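Local coordinates for flavoenzyme PA4991 (PDB 5EZ7), which probably works as an FAD-dependent oxidoreductase of the DAO family, a monomer with one FAD per subunit whose physiological substrate is unknown, at residues V47-I52 and F155-L160; R95-A100 and T259-D264; E88-G93 and I161-E166. All blocks are in the same frame, centred on the assembly; numbering follows the deposited sequence.

In the fold
Read from the N terminus, the loop 47-52, which lines the flavin, comes first, followed by 88-93 and 95-100, almost continuous with each other; 155-160 and 161-166 are likewise consecutive, and 259-264 comes last. Contact 1 closes a loop of 102 residues, contact 3 one of 67 and contact 2 one of 158, and each pair of these closures crosses along the chain. Helix 157-168 is common to contacts 1 and 3: its start packs on the flavin loop and its next turn on 88-93. Contacts 1 and 2 meet where Asp-156 and Asp-159 hydrogen-bond to Arg-95. Contact 2 then reaches strand 255-261 of the large mixed sheet.

Contact 1: residues V47-I52 and F155-L160; sequences VKSQGI and FDVPDL. With FAD (flavin-adenine dinucleotide), chain B.
Phe-155 N donates to Gly-51 O over 3.1 Å, an almost straight bond (172°) that joins the end of the FAD-binding loop to the chain entering helix 157-168. A water adds a second bridge, donating to Phe-155 O at 2.6 Å and more weakly to Gln-50 O. On the far side of the loop the backbone holds the flavin: Ile-52 N donates to FAD O4 at 3.1 Å, and FAD N3 returns a bond to Ile-52 O at 2.7 Å, so one residue reads both groups at that edge of the pyrimidine ring.

Val-157, in the first turn of the helix, packs against the loop. Its CG1 lies anti to the backbone N (chi1 179°) and rests on Val-47 CA, whereas CG2 is 3.7 Å from both Gly-51 CA and Ser-49 OG. That hydroxyl is hydrogen-bonded to Ser-46 O, and Ser-49 CB lies 3.4 Å from FAD N5. The loop is thus sandwiched between isoalloxazine and helix start. Asp-156 is the N-cap residue of helix 157-168, while strand 153-155 runs antiparallel between strands 52-53 and 96-98 in a small three-stranded sheet.

Contact 2: residues R95-A100 and T259-D264; sequences RLLSEA and THPTRD
Leu-97 takes an extended side chain with CG beside its own backbone N (chi1 -68°, chi2 178°), which carries its two methyl groups across to strand 255-261. There they divide: CD1 comes within 3.4 Å of His-260 ND1 and 3.6 Å of Thr-259 O, while CD2 lies 3.8 Å from Pro-261 CD. The leucine and histidine side chains cross at about a right angle, with CD1 approaching the imidazole obliquely; leucine and proline instead slide past one another in opposite directions. Farther out, Arg-95 bends at chi3 (70°) and brings NH1 to 3.7 Å from Pro-261 CG, the proline carbon lying at the edge of the guanidinium near its plane.

No hydrogen bond joins the two segments; they meet by van der Waals contact, most of it through Leu-97. His-260 NE2 is hydrogen-bonded to Thr-258 OG1, and the histidine ring meets that of Trp-387. Leu-97 and Ser-98 form a classic beta bulge opposite Val-154, where the chain turns a corner. The contact therefore joins edge strand 96-98 of the small antiparallel sheet to the end of strand 255-261, which in the large mixed sheet lies between strands 244-246 and 267-272.

Contact 3: residues E88-G93 and I161-E166; sequences ELDLRG and IRRLAE
An Asx turn at Asp-90 shapes the loop that Arg-163 of helix 157-168 grips, within a salt-bridge network that also includes Arg-92, Arg-162 and Glu-166. Arg-163 leaves the helix with CG anti to its backbone N (chi1 -173°) and bends at chi2, which lays the guanidinium edge against the loop. NE donates to Asp-90 O at 3.0 Å, with the oxygen close to the guanidinium plane, and NH2 adds a weak bond to the same oxygen. The carboxylate stands nearly perpendicular to this guanidinium, their planes 88° apart, and the salt bridge from Asp-90 OD2 to Arg-163 NH2 is a long 3.5 Å.

Arg-92 holds the same carboxylate differently. It comes side-on with two nitrogens, NE to OD1 and NH1 to OD2, each on the syn side but out of the carboxylate plane. Arg-92 N closes the Asx turn onto OD1 at 3.1 Å, from the anti side and from the opposite face to NE. These bonds fix the rotation of the Asp-90 side chain, and the two flanking arginines would probably stabilise its negative charge.

Beneath the polar layer, Leu-164 CD2 touches both Leu-89 CD1 and Leu-91 CD2; the Leu-164 side chain crosses Leu-89 at about a right angle and Leu-91 more obliquely. Leu-89 and Leu-91 also pack on Trp-21 of helix 17-28, and Leu-164 on Ile-17, so loop 88-93, helix 157-168 and helix 17-28 meet in one apolar cluster. Between the two segments, the closest apolar carbons are Leu-89 CD1 and Leu-164 CD2, at 3.8 Å.

Contact 1: residues V47-I52 and F155-L160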
loop_
_atom_site.group_PDB
_atom_site.type_symbol
_atom_site.label_atom_id
_atom_site.label_comp_id
_atom_site.label_asym_id
_atom_site.label_seq_id
_atom_site.Cartn_x
_atom_site.Cartn_y
_atom_site.Cartn_z
ATOM N N VAL A 47 1.705 3.988 -3.296
ATOM C CA VAL A 47 2.918 4.247 -4.085
ATOM C C VAL A 47 3.949 4.958 -3.233
ATOM O O VAL A 47 5.087 5.012 -3.635
ATOM C CB VAL A 47 2.587 5.028 -5.381
ATOM C CG1 VAL A 47 3.789 5.399 -6.190
ATOM C CG2 VAL A 47 1.838 4.112 -6.306
ATOM N N LYS A 48 3.529 5.523 -2.087
ATOM C CA LYS A 48 4.446 6.102 -1.119
ATOM C C LYS A 48 4.959 5.117 -0.078
ATOM O O LYS A 48 5.773 5.491 0.766
ATOM C CB LYS A 48 3.801 7.293 -0.410
ATOM C CG LYS A 48 3.396 8.408 -1.354
ATOM C CD LYS A 48 2.775 9.518 -0.530
ATOM C CE LYS A 48 2.419 10.754 -1.361
ATOM N NZ LYS A 48 1.074 10.553 -1.948
ATOM N N SER A 49 4.517 3.865 -0.120
ATOM C CA SER A 49 5.036 2.896 0.818
ATOM C C SER A 49 6.470 2.512 0.468
ATOM O O SER A 49 7.001 2.884 -0.598
ATOM C CB SER A 49 4.159 1.632 0.889
ATOM O OG SER A 49 4.088 0.915 -0.334
ATOM N N GLN A 50 7.080 1.759 1.361
ATOM C CA GLN A 50 8.413 1.211 1.114
ATOM C C GLN A 50 8.318 -0.149 0.424
ATOM O O GLN A 50 9.328 -0.695 0.020
ATOM C CB GLN A 50 9.228 1.148 2.405
ATOM C CG GLN A 50 9.553 2.531 2.969
ATOM C CD GLN A 50 10.773 2.536 3.918
ATOM O OE1 GLN A 50 10.626 2.495 5.129
ATOM N NE2 GLN A 50 11.966 2.568 3.348
ATOM N N GLY A 51 7.108 -0.693 0.273
ATOM C CA GLY A 51 6.885 -1.882 -0.564
ATOM C C GLY A 51 7.281 -3.167 0.113
ATOM O O GLY A 51 7.354 -4.218 -0.531
ATOM N N ILE A 52 7.528 -3.109 1.427
ATOM C CA ILE A 52 8.069 -4.262 2.126
ATOM C C ILE A 52 6.912 -5.151 2.484
ATOM O O ILE A 52 5.952 -4.685 3.103
ATOM C CB ILE A 52 8.774 -3.860 3.433
ATOM C CG1 ILE A 52 10.007 -3.004 3.132
ATOM C CG2 ILE A 52 9.148 -5.105 4.238
ATOM C CD1 ILE A 52 10.440 -2.115 4.283
ATOM N N PHE A 155 8.678 -5.130 -3.155
ATOM C CA PHE A 155 7.998 -5.015 -4.439
ATOM C C PHE A 155 8.271 -3.643 -4.997
ATOM O O PHE A 155 8.361 -2.710 -4.248
ATOM C CB PHE A 155 6.460 -5.189 -4.286
ATOM C CG PHE A 155 5.967 -6.588 -4.535
ATOM C CD1 PHE A 155 6.170 -7.582 -3.605
ATOM C CD2 PHE A 155 5.299 -6.919 -5.708
ATOM C CE1 PHE A 155 5.734 -8.900 -3.827
ATOM C CE2 PHE A 155 4.872 -8.234 -5.940
ATOM C CZ PHE A 155 5.107 -9.227 -5.001
ATOM N N ASP A 156 8.396 -3.542 -6.311
ATOM C CA ASP A 156 8.299 -2.259 -7.033
ATOM C C ASP A 156 6.803 -1.933 -7.107
ATOM O O ASP A 156 6.071 -2.507 -7.933
ATOM C CB ASP A 156 8.897 -2.380 -8.461
ATOM C CG ASP A 156 8.750 -1.087 -9.297
ATOM O OD1 ASP A 156 8.354 -0.055 -8.716
ATOM O OD2 ASP A 156 9.044 -1.091 -10.527
ATOM N N VAL A 157 6.355 -1.034 -6.245
ATOM C CA VAL A 157 4.921 -0.770 -6.077
ATOM C C VAL A 157 4.264 -0.162 -7.317
ATOM O O VAL A 157 3.219 -0.627 -7.737
ATOM C CB VAL A 157 4.585 0.044 -4.806
ATOM C CG1 VAL A 157 3.091 0.296 -4.714
ATOM C CG2 VAL A 157 5.024 -0.725 -3.559
ATOM N N PRO A 158 4.874 0.858 -7.918
ATOM C CA PRO A 158 4.268 1.320 -9.169
ATOM C C PRO A 158 4.004 0.194 -10.214
ATOM O O PRO A 158 2.959 0.190 -10.869
ATOM C CB PRO A 158 5.281 2.307 -9.721
ATOM C CG PRO A 158 6.231 2.620 -8.600
ATOM C CD PRO A 158 5.963 1.732 -7.433
ATOM N N ASP A 159 4.947 -0.723 -10.368
ATOM C CA ASP A 159 4.767 -1.854 -11.255
ATOM C C ASP A 159 3.703 -2.876 -10.751
ATOM O O ASP A 159 3.039 -3.530 -11.547
ATOM C CB ASP A 159 6.094 -2.534 -11.459
ATOM C CG ASP A 159 6.079 -3.468 -12.613
ATOM O OD1 ASP A 159 5.762 -2.991 -13.738
ATOM O OD2 ASP A 159 6.337 -4.685 -12.382
ATOM N N LEU A 160 3.549 -2.983 -9.428
ATOM C CA LEU A 160 2.485 -3.798 -8.824
ATOM C C LEU A 160 1.095 -3.270 -9.158
ATOM O O LEU A 160 0.158 -4.028 -9.520
ATOM C CB LEU A 160 2.659 -3.852 -7.321
ATOM C CG LEU A 160 1.514 -4.477 -6.522
ATOM C CD1 LEU A 160 1.231 -5.939 -6.910
ATOM C CD2 LEU A 160 1.861 -4.340 -5.059
HETATM P PA FAD B . -4.454 4.246 -0.266
HETATM O O1A FAD B . -3.234 3.724 -0.953
HETATM O O2A FAD B . -4.408 5.541 0.494
HETATM O O5B FAD B . -5.596 4.308 -1.365
HETATM C C5B FAD B . -6.825 4.972 -1.148
HETATM C C4B FAD B . -7.306 5.410 -2.515
HETATM O O4B FAD B . -8.645 5.921 -2.405
HETATM C C3B FAD B . -6.413 6.508 -3.100
HETATM O O3B FAD B . -5.913 6.130 -4.385
HETATM C C2B FAD B . -7.337 7.709 -3.169
HETATM O O2B FAD B . -7.091 8.593 -4.260
HETATM C C1B FAD B . -8.723 7.062 -3.233
HETATM N N9A FAD B . -9.794 7.928 -2.726
HETATM C C8A FAD B . -9.755 8.681 -1.612
HETATM N N7A FAD B . -10.914 9.347 -1.468
HETATM C C5A FAD B . -11.711 9.015 -2.490
HETATM C C6A FAD B . -13.066 9.384 -2.921
HETATM N N6A FAD B . -13.774 10.242 -2.172
HETATM N N1A FAD B . -13.557 8.828 -4.041
HETATM C C2A FAD B . -12.828 7.964 -4.772
HETATM N N3A FAD B . -11.576 7.585 -4.440
HETATM C C4A FAD B . -10.978 8.078 -3.327
HETATM N N1 FAD B . 2.946 -1.250 4.421
HETATM C C2 FAD B . 3.701 -2.355 4.243
HETATM O O2 FAD B . 3.153 -3.481 4.307
HETATM N N3 FAD B . 5.021 -2.291 3.997
HETATM C C4 FAD B . 5.676 -1.136 3.917
HETATM O O4 FAD B . 6.899 -1.101 3.676
HETATM C C4X FAD B . 4.923 0.110 4.099
HETATM N N5 FAD B . 5.531 1.309 4.033
HETATM C C5X FAD B . 4.828 2.445 4.189
HETATM C C6 FAD B . 5.491 3.662 4.096
HETATM C C7 FAD B . 4.807 4.852 4.246
HETATM C C7M FAD B . 5.542 6.152 4.124
HETATM C C8 FAD B . 3.341 4.827 4.484
HETATM C C8M FAD B . 2.531 6.096 4.643
HETATM C C9 FAD B . 2.686 3.613 4.586
HETATM C C9A FAD B . 3.366 2.405 4.450
HETATM N N10 FAD B . 2.718 1.140 4.540
HETATM C C10 FAD B . 3.473 -0.023 4.354
HETATM C "C1'" FAD B . 1.287 1.025 4.766
HETATM C "C2'" FAD B . 0.595 1.044 3.414
HETATM O "O2'" FAD B . 1.139 2.059 2.558
HETATM C "C3'" FAD B . -0.907 1.228 3.576
HETATM O "O3'" FAD B . -1.366 0.363 4.633
HETATM C "C4'" FAD B . -1.641 0.883 2.282
HETATM O "O4'" FAD B . -0.924 1.330 1.131
HETATM C "C5'" FAD B . -3.022 1.510 2.244
HETATM O "O5'" FAD B . -3.722 1.027 1.090
HETATM P P FAD B . -5.166 1.625 0.758
HETATM O O1P FAD B . -5.546 1.198 -0.636
HETATM O O2P FAD B . -6.036 1.277 1.912
HETATM O O3P FAD B . -4.933 3.208 0.867
HETATM O O HOH W 1 8.888 -0.395 -3.082
#

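Contact 2: residues R95-A100 and T259-D264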
loop_
_atom_site.group_PDB
_atom_site.type_symbol
_atom_site.label_atom_id
_atom_site.label_comp_id
_atom_site.label_asym_id
_atom_site.label_seq_id
_atom_site.Cartn_x
_atom_site.Cartn_y
_atom_site.Cartn_z
ATOM N N ARG A 95 7.830 -6.646 -11.009
ATOM C CA ARG A 95 9.177 -6.387 -10.576
ATOM C C ARG A 95 9.257 -6.411 -9.058
ATOM O O ARG A 95 8.487 -5.729 -8.376
ATOM C CB ARG A 95 9.627 -5.010 -11.059
ATOM C CG ARG A 95 10.361 -4.937 -12.404
ATOM C CD ARG A 95 10.986 -3.524 -12.590
ATOM N NE ARG A 95 12.124 -3.276 -11.681
ATOM C CZ ARG A 95 12.914 -2.181 -11.663
ATOM N NH1 ARG A 95 13.932 -2.109 -10.792
ATOM N NH2 ARG A 95 12.712 -1.144 -12.492
ATOM N N LEU A 96 10.168 -7.226 -8.543
ATOM C CA LEU A 96 10.657 -7.082 -7.192
ATOM C C LEU A 96 11.874 -6.171 -7.191
ATOM O O LEU A 96 12.766 -6.308 -8.026
ATOM C CB LEU A 96 11.119 -8.419 -6.654
ATOM C CG LEU A 96 10.102 -9.518 -6.433
ATOM C CD1 LEU A 96 10.801 -10.673 -5.691
ATOM C CD2 LEU A 96 8.903 -8.953 -5.678
ATOM N N LEU A 97 11.920 -5.250 -6.253
ATOM C CA LEU A 97 13.132 -4.503 -6.053
ATOM C C LEU A 97 14.191 -5.418 -5.407
ATOM O O LEU A 97 15.353 -5.378 -5.800
ATOM C CB LEU A 97 12.866 -3.213 -5.245
ATOM C CG LEU A 97 12.035 -2.141 -5.982
ATOM C CD1 LEU A 97 11.785 -0.918 -5.107
ATOM C CD2 LEU A 97 12.669 -1.706 -7.303
ATOM N N SER A 98 13.776 -6.282 -4.472
ATOM C CA SER A 98 14.706 -7.163 -3.790
ATOM C C SER A 98 13.993 -8.417 -3.409
ATOM O O SER A 98 12.825 -8.402 -3.013
ATOM C CB SER A 98 15.246 -6.494 -2.535
ATOM O OG SER A 98 16.267 -7.252 -1.916
ATOM N N GLU A 99 14.714 -9.515 -3.525
ATOM C CA GLU A 99 14.189 -10.835 -3.197
ATOM C C GLU A 99 14.129 -11.049 -1.692
ATOM O O GLU A 99 13.603 -12.056 -1.239
ATOM C CB GLU A 99 15.114 -11.895 -3.794
ATOM C CG GLU A 99 15.225 -11.836 -5.312
ATOM C CD GLU A 99 14.525 -12.991 -5.993
ATOM O OE1 GLU A 99 13.379 -13.307 -5.604
ATOM O OE2 GLU A 99 15.138 -13.603 -6.904
ATOM N N ALA A 100 14.733 -10.133 -0.935
ATOM C CA ALA A 100 14.860 -10.240 0.493
ATOM C C ALA A 100 14.975 -8.841 1.083
ATOM O O ALA A 100 15.521 -7.922 0.467
ATOM C CB ALA A 100 16.083 -11.047 0.840
ATOM N N THR A 259 15.812 0.898 -1.515
ATOM C CA THR A 259 16.443 1.542 -2.686
ATOM C C THR A 259 15.512 1.501 -3.907
ATOM O O THR A 259 14.999 0.447 -4.257
ATOM C CB THR A 259 17.794 0.890 -3.025
ATOM O OG1 THR A 259 18.615 0.979 -1.872
ATOM C CG2 THR A 259 18.509 1.618 -4.229
ATOM N N HIS A 260 15.362 2.649 -4.568
ATOM C CA HIS A 260 14.470 2.807 -5.712
ATOM C C HIS A 260 15.196 3.382 -6.958
ATOM O O HIS A 260 15.550 4.544 -6.967
ATOM C CB HIS A 260 13.287 3.662 -5.284
ATOM C CG HIS A 260 12.631 3.159 -4.023
ATOM N ND1 HIS A 260 11.564 2.276 -4.026
ATOM C CD2 HIS A 260 12.935 3.371 -2.721
ATOM C CE1 HIS A 260 11.236 1.976 -2.784
ATOM N NE2 HIS A 260 12.051 2.622 -1.970
ATOM N N PRO A 261 15.418 2.557 -8.010
ATOM C CA PRO A 261 15.980 3.047 -9.278
ATOM C C PRO A 261 15.168 4.177 -9.900
ATOM O O PRO A 261 13.970 4.178 -9.787
ATOM C CB PRO A 261 15.918 1.817 -10.191
ATOM C CG PRO A 261 15.922 0.656 -9.255
ATOM C CD PRO A 261 15.088 1.121 -8.110
ATOM N N THR A 262 15.831 5.135 -10.531
ATOM C CA THR A 262 15.120 6.208 -11.188
ATOM C C THR A 262 15.303 6.101 -12.671
ATOM O O THR A 262 16.227 5.443 -13.138
ATOM C CB THR A 262 15.517 7.603 -10.663
ATOM O OG1 THR A 262 16.943 7.800 -10.700
ATOM C CG2 THR A 262 15.047 7.749 -9.266
ATOM N N ARG A 263 14.397 6.731 -13.414
ATOM C CA ARG A 263 14.444 6.691 -14.908
ATOM C C ARG A 263 15.734 7.171 -15.524
ATOM O O ARG A 263 16.108 6.675 -16.552
ATOM C CB ARG A 263 13.283 7.466 -15.544
ATOM C CG ARG A 263 12.026 6.625 -15.703
ATOM C CD ARG A 263 10.869 7.416 -16.288
ATOM N NE ARG A 263 9.719 7.365 -15.368
ATOM C CZ ARG A 263 9.306 8.350 -14.556
ATOM N NH1 ARG A 263 9.924 9.539 -14.523
ATOM N NH2 ARG A 263 8.230 8.150 -13.766
ATOM N N ASP A 264 16.400 8.130 -14.900
ATOM C CA ASP A 264 17.695 8.635 -15.378
ATOM C C ASP A 264 18.934 7.820 -14.936
ATOM O O ASP A 264 20.054 8.299 -15.103
ATOM C CB ASP A 264 17.882 10.078 -14.917
ATOM C CG ASP A 264 17.987 10.201 -13.387
ATOM O OD1 ASP A 264 18.343 9.228 -12.663
ATOM O OD2 ASP A 264 17.676 11.288 -12.883
#

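Contact 3: residues E88-G93 and I161-E166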
loop_
_atom_site.group_PDB
_atom_site.type_symbol
_atom_site.label_atom_id
_atom_site.label_comp_id
_atom_site.label_asym_id
_atom_site.label_seq_id
_atom_site.Cartn_x
_atom_site.Cartn_y
_atom_site.Cartn_z
ATOM N N GLU A 88 -2.799 -16.664 -5.474
ATOM C CA GLU A 88 -4.202 -16.186 -5.494
ATOM C C GLU A 88 -4.499 -15.058 -6.530
ATOM O O GLU A 88 -5.665 -14.809 -6.836
ATOM C CB GLU A 88 -4.639 -15.726 -4.106
ATOM C CG GLU A 88 -4.013 -14.398 -3.709
ATOM C CD GLU A 88 -4.082 -14.148 -2.213
ATOM O OE1 GLU A 88 -4.800 -13.190 -1.800
ATOM O OE2 GLU A 88 -3.426 -14.928 -1.450
ATOM N N LEU A 89 -3.457 -14.376 -7.028
ATOM C CA LEU A 89 -3.557 -13.487 -8.196
ATOM C C LEU A 89 -2.411 -13.756 -9.178
ATOM O O LEU A 89 -1.336 -14.230 -8.788
ATOM C CB LEU A 89 -3.518 -12.024 -7.773
ATOM C CG LEU A 89 -4.721 -11.442 -7.009
ATOM C CD1 LEU A 89 -4.430 -9.975 -6.687
ATOM C CD2 LEU A 89 -6.052 -11.573 -7.768
ATOM N N ASP A 90 -2.647 -13.476 -10.457
ATOM C CA ASP A 90 -1.588 -13.522 -11.447
ATOM C C ASP A 90 -0.775 -12.226 -11.463
ATOM O O ASP A 90 -1.075 -11.311 -12.208
ATOM C CB ASP A 90 -2.154 -13.778 -12.840
ATOM C CG ASP A 90 -1.089 -14.155 -13.819
ATOM O OD1 ASP A 90 0.116 -14.102 -13.495
ATOM O OD2 ASP A 90 -1.439 -14.541 -14.936
ATOM N N LEU A 91 0.276 -12.177 -10.658
ATOM C CA LEU A 91 1.239 -11.094 -10.697
ATOM C C LEU A 91 2.523 -11.562 -11.356
ATOM O O LEU A 91 3.594 -11.101 -10.990
ATOM C CB LEU A 91 1.535 -10.592 -9.274
ATOM C CG LEU A 91 0.360 -10.172 -8.384
ATOM C CD1 LEU A 91 0.854 -9.563 -7.092
ATOM C CD2 LEU A 91 -0.620 -9.226 -9.063
ATOM N N ARG A 92 2.449 -12.467 -12.324
ATOM C CA ARG A 92 3.689 -12.888 -12.978
ATOM C C ARG A 92 4.318 -11.721 -13.745
ATOM O O ARG A 92 3.622 -10.964 -14.415
ATOM C CB ARG A 92 3.452 -14.064 -13.901
ATOM C CG ARG A 92 3.407 -15.389 -13.149
ATOM C CD ARG A 92 2.938 -16.517 -14.032
ATOM N NE ARG A 92 1.688 -16.164 -14.701
ATOM C CZ ARG A 92 0.954 -17.003 -15.425
ATOM N NH1 ARG A 92 -0.162 -16.553 -15.988
ATOM N NH2 ARG A 92 1.285 -18.287 -15.569
ATOM N N GLY A 93 5.630 -11.568 -13.594
ATOM C CA GLY A 93 6.375 -10.460 -14.231
ATOM C C GLY A 93 6.267 -9.091 -13.548
ATOM O O GLY A 93 6.696 -8.064 -14.098
ATOM N N ILE A 161 0.991 -1.954 -9.021
ATOM C CA ILE A 161 -0.233 -1.210 -9.300
ATOM C C ILE A 161 -0.634 -1.244 -10.726
ATOM O O ILE A 161 -1.823 -1.367 -10.990
ATOM C CB ILE A 161 -0.066 0.248 -8.824
ATOM C CG1 ILE A 161 -0.301 0.246 -7.334
ATOM C CG2 ILE A 161 -1.044 1.215 -9.464
ATOM C CD1 ILE A 161 0.615 1.192 -6.687
ATOM N N ARG A 162 0.355 -1.119 -11.613
ATOM C CA ARG A 162 0.153 -1.265 -13.069
ATOM C C ARG A 162 -0.509 -2.629 -13.394
ATOM O O ARG A 162 -1.489 -2.690 -14.090
ATOM C CB ARG A 162 1.480 -1.081 -13.857
ATOM C CG ARG A 162 1.442 -1.714 -15.267
ATOM C CD ARG A 162 2.768 -2.203 -15.821
ATOM N NE ARG A 162 3.417 -3.242 -15.017
ATOM C CZ ARG A 162 3.217 -4.563 -15.102
ATOM N NH1 ARG A 162 2.330 -5.097 -15.978
ATOM N NH2 ARG A 162 3.913 -5.363 -14.277
ATOM N N ARG A 163 0.037 -3.707 -12.853
ATOM C CA ARG A 163 -0.521 -5.059 -13.041
ATOM C C ARG A 163 -1.924 -5.256 -12.463
ATOM O O ARG A 163 -2.795 -5.839 -13.100
ATOM C CB ARG A 163 0.415 -6.100 -12.423
ATOM C CG ARG A 163 0.043 -7.560 -12.697
ATOM C CD ARG A 163 -0.275 -7.845 -14.166
ATOM N NE ARG A 163 -0.681 -9.233 -14.339
ATOM C CZ ARG A 163 -1.247 -9.753 -15.439
ATOM N NH1 ARG A 163 -1.509 -8.998 -16.511
ATOM N NH2 ARG A 163 -1.558 -11.051 -15.466
ATOM N N LEU A 164 -2.156 -4.751 -11.261
ATOM C CA LEU A 164 -3.490 -4.824 -10.690
ATOM C C LEU A 164 -4.478 -4.006 -11.492
ATOM O O LEU A 164 -5.648 -4.367 -11.551
ATOM C CB LEU A 164 -3.522 -4.389 -9.243
ATOM C CG LEU A 164 -2.728 -5.240 -8.263
ATOM C CD1 LEU A 164 -2.595 -4.530 -6.938
ATOM C CD2 LEU A 164 -3.378 -6.573 -7.991
ATOM N N ALA A 165 -4.022 -2.931 -12.123
ATOM C CA ALA A 165 -4.886 -2.164 -12.998
ATOM C C ALA A 165 -5.167 -2.916 -14.270
ATOM O O ALA A 165 -6.266 -2.845 -14.758
ATOM C CB ALA A 165 -4.278 -0.819 -13.309
ATOM N N GLU A 166 -4.189 -3.634 -14.820
ATOM C CA GLU A 166 -4.448 -4.543 -15.944
ATOM C C GLU A 166 -5.504 -5.594 -15.586
ATOM O O GLU A 166 -6.461 -5.827 -16.339
ATOM C CB GLU A 166 -3.156 -5.246 -16.403
ATOM C CG GLU A 166 -2.318 -4.413 -17.381
ATOM C CD GLU A 166 -0.849 -4.830 -17.520
ATOM O OE1 GLU A 166 -0.407 -5.845 -16.904
ATOM O OE2 GLU A 166 -0.113 -4.107 -18.253
#